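Local coordinates for cystathionine beta-lyases/cystathionine gamma-synthases (Corynebacterium glutamicum, PDB 5X5H), which probably catalyses the pyridoxal phosphate-dependent joining of O-succinyl-L-homoserine and L-cysteine into L,L-cystathionine, a step of methionine biosynthesis, at residues Thr36-Asn41 against Gly56-Val61; Thr153-Gly158 against Arg360-Ile365. All coordinates share one frame; numbering follows the deposited sequence.

Contact 1 (Thr36-Asn41 against Gly56-Val61); sequences TTFAQN and GNPTIV
Gly56 meets Phe38 through its backbone: the carbonyl O lies 4.3 Å from CE1 of the Phe38 ring, an oblique and loose approach. The CB bond of Phe38 points toward 56-61, and with CG anti to the carbonyl carbon (chi1 -59°) the ring continues that way. At Asn57 the approach changes to the ring edge. Its amide nitrogen ND2 comes up in the plane of the ring, 3.8 Å from Phe38 CZ, with ring and amide planes 69° apart. This is a van der Waals contact; ND2 is hydrogen-bonded instead to Tyr33 O and Thr53 OG1, which help to fix the amide's rotation. Asn57 holds the N-cap position of helix 58-70, and its OD1 accepts from Thr59 N (2.9 Å), the capping bond. Pro58, the first helical residue, adds the apolar part, its CD resting 3.9 Å from Phe38 CZ. Phe38 also belongs to a magnesium site with Gln40 and Glu51, but its phenyl group stays about 5 Å from the ion and is not what binds it. The stretch linking the segments carries Tyr52 and Arg54, which bind pyridoxal phosphate not bound to this chain in the model, consistent with a contribution to a neighbouring subunit's active site, as in this family. Ser27 of the third subunit packs on Phe38, and Thr37 OG1 hydrogen-bonds to Glu331 O of the second subunit. The contact therefore joins an intersubunit loop to the N-terminal end of helix 58-70, where Asn57 and Ile60 pack against helix 241-251.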
loop_
_atom_site.group_PDB
_atom_site.type_symbol
_atom_site.label_atom_id
_atom_site.label_comp_id
_atom_site.label_asym_id
_atom_site.label_seq_id
_atom_site.Cartn_x
_atom_site.Cartn_y
_atom_site.Cartn_z
ATOM N N THR A 36 2.594 -3.175 14.261
ATOM C CA THR A 36 2.363 -2.251 15.394
ATOM C C THR A 36 3.345 -2.520 16.508
ATOM O O THR A 36 3.490 -1.653 17.393
ATOM C CB THR A 36 0.962 -2.443 15.943
ATOM O OG1 THR A 36 0.816 -3.817 16.289
ATOM C CG2 THR A 36 -0.069 -2.097 14.918
ATOM N N THR A 37 3.943 -3.711 16.550
ATOM C CA THR A 37 4.790 -4.118 17.683
ATOM C C THR A 37 5.944 -4.920 17.180
ATOM O O THR A 37 6.009 -5.418 16.021
ATOM C CB THR A 37 3.871 -4.798 18.684
ATOM O OG1 THR A 37 4.649 -5.027 19.876
ATOM C CG2 THR A 37 3.347 -6.164 18.239
ATOM N N PHE A 38 6.921 -5.053 18.096
ATOM C CA PHE A 38 8.194 -5.697 17.819
ATOM C C PHE A 38 8.558 -6.645 18.950
ATOM O O PHE A 38 8.342 -6.314 20.133
ATOM C CB PHE A 38 9.371 -4.686 17.690
ATOM C CG PHE A 38 9.173 -3.636 16.590
ATOM C CD1 PHE A 38 8.203 -2.620 16.743
ATOM C CD2 PHE A 38 9.861 -3.748 15.389
ATOM C CE1 PHE A 38 7.973 -1.742 15.673
ATOM C CE2 PHE A 38 9.614 -2.854 14.311
ATOM C CZ PHE A 38 8.625 -1.906 14.461
ATOM N N ALA A 39 9.012 -7.827 18.599
ATOM C CA ALA A 39 9.375 -8.794 19.603
ATOM C C ALA A 39 10.542 -8.206 20.434
ATOM O O ALA A 39 11.456 -7.595 19.899
ATOM C CB ALA A 39 9.787 -10.052 18.913
ATOM N N GLN A 40 10.523 -8.494 21.756
ATOM C CA GLN A 40 11.637 -8.151 22.653
ATOM C C GLN A 40 12.415 -9.366 23.015
ATOM O O GLN A 40 11.873 -10.463 23.054
ATOM C CB GLN A 40 11.039 -7.472 23.847
ATOM C CG GLN A 40 10.272 -6.159 23.502
ATOM C CD GLN A 40 9.757 -5.242 24.548
ATOM O OE1 GLN A 40 8.817 -4.374 24.339
ATOM N NE2 GLN A 40 10.287 -5.378 25.694
ATOM N N ASN A 41 13.654 -9.165 23.414
ATOM C CA ASN A 41 14.498 -10.309 23.794
ATOM C C ASN A 41 14.235 -10.651 25.284
ATOM O O ASN A 41 14.412 -11.829 25.625
ATOM C CB ASN A 41 15.977 -9.908 23.643
ATOM C CG ASN A 41 16.385 -9.624 22.210
ATOM O OD1 ASN A 41 15.769 -10.117 21.306
ATOM N ND2 ASN A 41 17.521 -8.920 21.982
ATOM N N GLY A 56 7.697 4.641 18.041
ATOM C CA GLY A 56 8.755 4.662 17.056
ATOM C C GLY A 56 8.635 3.560 16.046
ATOM O O GLY A 56 8.311 2.426 16.445
ATOM N N ASN A 57 8.967 3.818 14.766
ATOM C CA ASN A 57 9.052 2.741 13.746
ATOM C C ASN A 57 10.141 3.087 12.793
ATOM O O ASN A 57 10.218 4.269 12.361
ATOM C CB ASN A 57 7.656 2.643 13.078
ATOM C CG ASN A 57 7.605 1.611 11.982
ATOM O OD1 ASN A 57 8.209 1.761 10.950
ATOM N ND2 ASN A 57 6.773 0.595 12.207
ATOM N N PRO A 58 10.935 2.142 12.288
ATOM C CA PRO A 58 12.058 2.476 11.412
ATOM C C PRO A 58 11.695 3.168 10.128
ATOM O O PRO A 58 12.499 3.937 9.546
ATOM C CB PRO A 58 12.762 1.181 11.200
ATOM C CG PRO A 58 12.061 0.188 11.988
ATOM C CD PRO A 58 10.872 0.700 12.609
ATOM N N THR A 59 10.553 2.819 9.539
ATOM C CA THR A 59 10.136 3.411 8.266
ATOM C C THR A 59 9.842 4.898 8.458
ATOM O O THR A 59 10.231 5.716 7.638
ATOM C CB THR A 59 8.931 2.716 7.684
ATOM O OG1 THR A 59 9.138 1.285 7.562
ATOM C CG2 THR A 59 8.510 3.330 6.354
ATOM N N ILE A 60 9.266 5.239 9.588
ATOM C CA ILE A 60 8.963 6.671 9.937
ATOM C C ILE A 60 10.263 7.366 10.268
ATOM O O ILE A 60 10.531 8.496 9.781
ATOM C CB ILE A 60 7.961 6.730 11.107
ATOM C CG1 ILE A 60 6.687 5.996 10.722
ATOM C CG2 ILE A 60 7.729 8.183 11.528
ATOM C CD1 ILE A 60 5.641 5.887 11.846
ATOM N N VAL A 61 11.142 6.764 11.029
ATOM C CA VAL A 61 12.430 7.397 11.405
ATOM C C VAL A 61 13.277 7.663 10.175
ATOM O O VAL A 61 13.936 8.711 10.074
ATOM C CB VAL A 61 13.160 6.531 12.455
ATOM C CG1 VAL A 61 14.585 7.045 12.640
ATOM C CG2 VAL A 61 12.395 6.602 13.740
#

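Contact 2 (Thr153-Gly158 against Arg360-Ile365); sequences TNPALG and RDLVRI
With CG anti to the backbone N in both Asn154 and Arg364, and the arginine chain bent at chi3 (79°), the amide and the guanidinium are brought within bonding distance. Arg364 NH1 donates to Asn154 OD1 over 2.9 Å in a bent bond, the N-H...O angle being 146°; the oxygen sits at the edge of the guanidinium, near its plane, whereas the donor is tilted 20° from the carbonyl plane. NH1 also forms a salt bridge with Glu341, which would be expected to steady the charged group. Nearer the backbone of Arg364, the contact is apolar. Pro155, preceded by a cis peptide bond, sets its CB 3.8 Å from Arg364 CD, and its CG lies 4.3 Å from Leu362 CD2. Asn154 is a residue of the pyridoxal phosphate pocket, its ND2 making a weak hydrogen bond to the cofactor's O3, and the bond from Arg364 to OD1 probably helps to hold the Asn154 amide toward the cofactor. The 153-158 loop follows strand 144-150 of the seven-stranded sheet and precedes helix 162-167. It rests on strand 362-366, which runs between strands 305-310 and 339-341 in the other sheet.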
loop_
_atom_site.group_PDB
_atom_site.type_symbol
_atom_site.label_atom_id
_atom_site.label_comp_id
_atom_site.label_asym_id
_atom_site.label_seq_id
_atom_site.Cartn_x
_atom_site.Cartn_y
_atom_site.Cartn_z
ATOM N N THR A 153 4.334 33.767 2.714
ATOM C CA THR A 153 3.033 33.466 3.318
ATOM C C THR A 153 2.000 32.880 2.406
ATOM O O THR A 153 2.063 33.058 1.141
ATOM C CB THR A 153 2.376 34.734 3.971
ATOM O OG1 THR A 153 2.057 35.669 2.912
ATOM C CG2 THR A 153 3.255 35.391 4.934
ATOM N N ASN A 154 1.007 32.137 2.943
ATOM C CA ASN A 154 -0.031 31.528 2.145
ATOM C C ASN A 154 -1.254 32.354 2.405
ATOM O O ASN A 154 -1.706 32.354 3.594
ATOM C CB ASN A 154 -0.277 30.111 2.773
ATOM C CG ASN A 154 -1.349 29.337 2.106
ATOM O OD1 ASN A 154 -2.054 29.819 1.200
ATOM N ND2 ASN A 154 -1.442 28.007 2.467
ATOM N N PRO A 155 -1.849 33.058 1.438
ATOM C CA PRO A 155 -1.588 32.895 -0.006
ATOM C C PRO A 155 -0.824 34.077 -0.606
ATOM O O PRO A 155 -0.484 33.994 -1.831
ATOM C CB PRO A 155 -2.932 32.841 -0.577
ATOM C CG PRO A 155 -3.709 33.915 0.247
ATOM C CD PRO A 155 -3.140 33.804 1.622
ATOM N N ALA A 156 -0.603 35.191 0.084
ATOM C CA ALA A 156 -0.071 36.388 -0.569
ATOM C C ALA A 156 1.366 36.439 -0.815
ATOM O O ALA A 156 1.907 37.403 -1.412
ATOM C CB ALA A 156 -0.561 37.634 0.230
ATOM N N LEU A 157 2.117 35.433 -0.365
ATOM C CA LEU A 157 3.535 35.352 -0.589
ATOM C C LEU A 157 4.317 36.490 -0.006
ATOM O O LEU A 157 5.381 36.854 -0.470
ATOM C CB LEU A 157 3.868 35.088 -2.055
ATOM C CG LEU A 157 3.030 33.994 -2.675
ATOM C CD1 LEU A 157 3.227 33.817 -4.142
ATOM C CD2 LEU A 157 3.265 32.575 -2.078
ATOM N N GLY A 158 3.842 36.959 1.164
ATOM C CA GLY A 158 4.602 37.932 1.916
ATOM C C GLY A 158 5.890 37.408 2.462
ATOM O O GLY A 158 5.983 36.178 2.793
ATOM N N ARG A 360 -11.082 39.223 -2.130
ATOM C CA ARG A 360 -11.919 38.403 -2.962
ATOM C C ARG A 360 -11.594 38.392 -4.442
ATOM O O ARG A 360 -12.101 37.573 -5.233
ATOM C CB ARG A 360 -13.401 38.841 -2.757
ATOM C CG ARG A 360 -13.887 38.562 -1.321
ATOM C CD ARG A 360 -15.401 38.833 -1.312
ATOM N NE ARG A 360 -15.430 40.270 -1.205
ATOM C CZ ARG A 360 -15.793 41.208 -2.083
ATOM N NH1 ARG A 360 -15.652 42.482 -1.682
ATOM N NH2 ARG A 360 -16.228 40.958 -3.318
ATOM N N ASP A 361 -10.681 39.290 -4.873
ATOM C CA ASP A 361 -10.262 39.312 -6.200
ATOM C C ASP A 361 -8.984 38.443 -6.482
ATOM O O ASP A 361 -8.476 38.512 -7.592
ATOM C CB ASP A 361 -9.933 40.775 -6.639
ATOM C CG ASP A 361 -8.870 41.417 -5.930
ATOM O OD1 ASP A 361 -8.084 40.829 -5.221
ATOM O OD2 ASP A 361 -8.707 42.755 -6.000
ATOM N N LEU A 362 -8.600 37.668 -5.465
ATOM C CA LEU A 362 -7.290 36.954 -5.431
ATOM C C LEU A 362 -7.463 35.475 -5.775
ATOM O O LEU A 362 -8.361 34.819 -5.259
ATOM C CB LEU A 362 -6.564 37.153 -4.159
ATOM C CG LEU A 362 -5.115 36.610 -4.094
ATOM C CD1 LEU A 362 -4.272 37.344 -3.174
ATOM C CD2 LEU A 362 -5.174 35.112 -3.653
ATOM N N VAL A 363 -6.637 35.013 -6.721
ATOM C CA VAL A 363 -6.514 33.561 -7.059
ATOM C C VAL A 363 -5.112 33.131 -6.751
ATOM O O VAL A 363 -4.148 33.834 -7.010
ATOM C CB VAL A 363 -6.814 33.327 -8.529
ATOM C CG1 VAL A 363 -6.506 31.862 -8.974
ATOM C CG2 VAL A 363 -8.282 33.648 -8.816
ATOM N N ARG A 364 -5.004 31.930 -6.091
ATOM C CA ARG A 364 -3.714 31.358 -5.727
ATOM C C ARG A 364 -3.486 30.189 -6.667
ATOM O O ARG A 364 -4.367 29.335 -6.880
ATOM C CB ARG A 364 -3.702 30.869 -4.318
ATOM C CG ARG A 364 -2.369 30.319 -3.810
ATOM C CD ARG A 364 -2.452 29.597 -2.480
ATOM N NE ARG A 364 -2.972 28.275 -2.709
ATOM C CZ ARG A 364 -3.415 27.499 -1.741
ATOM N NH1 ARG A 364 -3.292 27.831 -0.506
ATOM N NH2 ARG A 364 -3.833 26.326 -1.998
ATOM N N ILE A 365 -2.294 30.209 -7.300
ATOM C CA ILE A 365 -1.949 29.178 -8.269
ATOM C C ILE A 365 -0.727 28.443 -7.825
ATOM O O ILE A 365 0.297 29.020 -7.468
ATOM C CB ILE A 365 -1.652 29.743 -9.680
ATOM C CG1 ILE A 365 -2.821 30.709 -10.105
ATOM C CG2 ILE A 365 -1.503 28.651 -10.674
ATOM C CD1 ILE A 365 -2.455 31.444 -11.407
#

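Followed from the N terminus, the chain first closes contact 1, a short loop in which only 14 residues, none of them helical, separate 36-41 from 56-61. Contact 2 opens later and closes over 201 intervening residues, so the two lie in series and neither nest nor cross. The short closure ties an N-terminal loop, engaged with other subunits, to the start of helix 58-70. By contrast, the long one spans much of the fold, bringing the cofactor-pocket loop that follows strand 144-150 of the seven-stranded sheet onto a strand of the five-stranded sheet. The centres of contact 1 and contact 2 are about 42 Å apart, on opposite sides of the chain's centre, and the contacts do not touch.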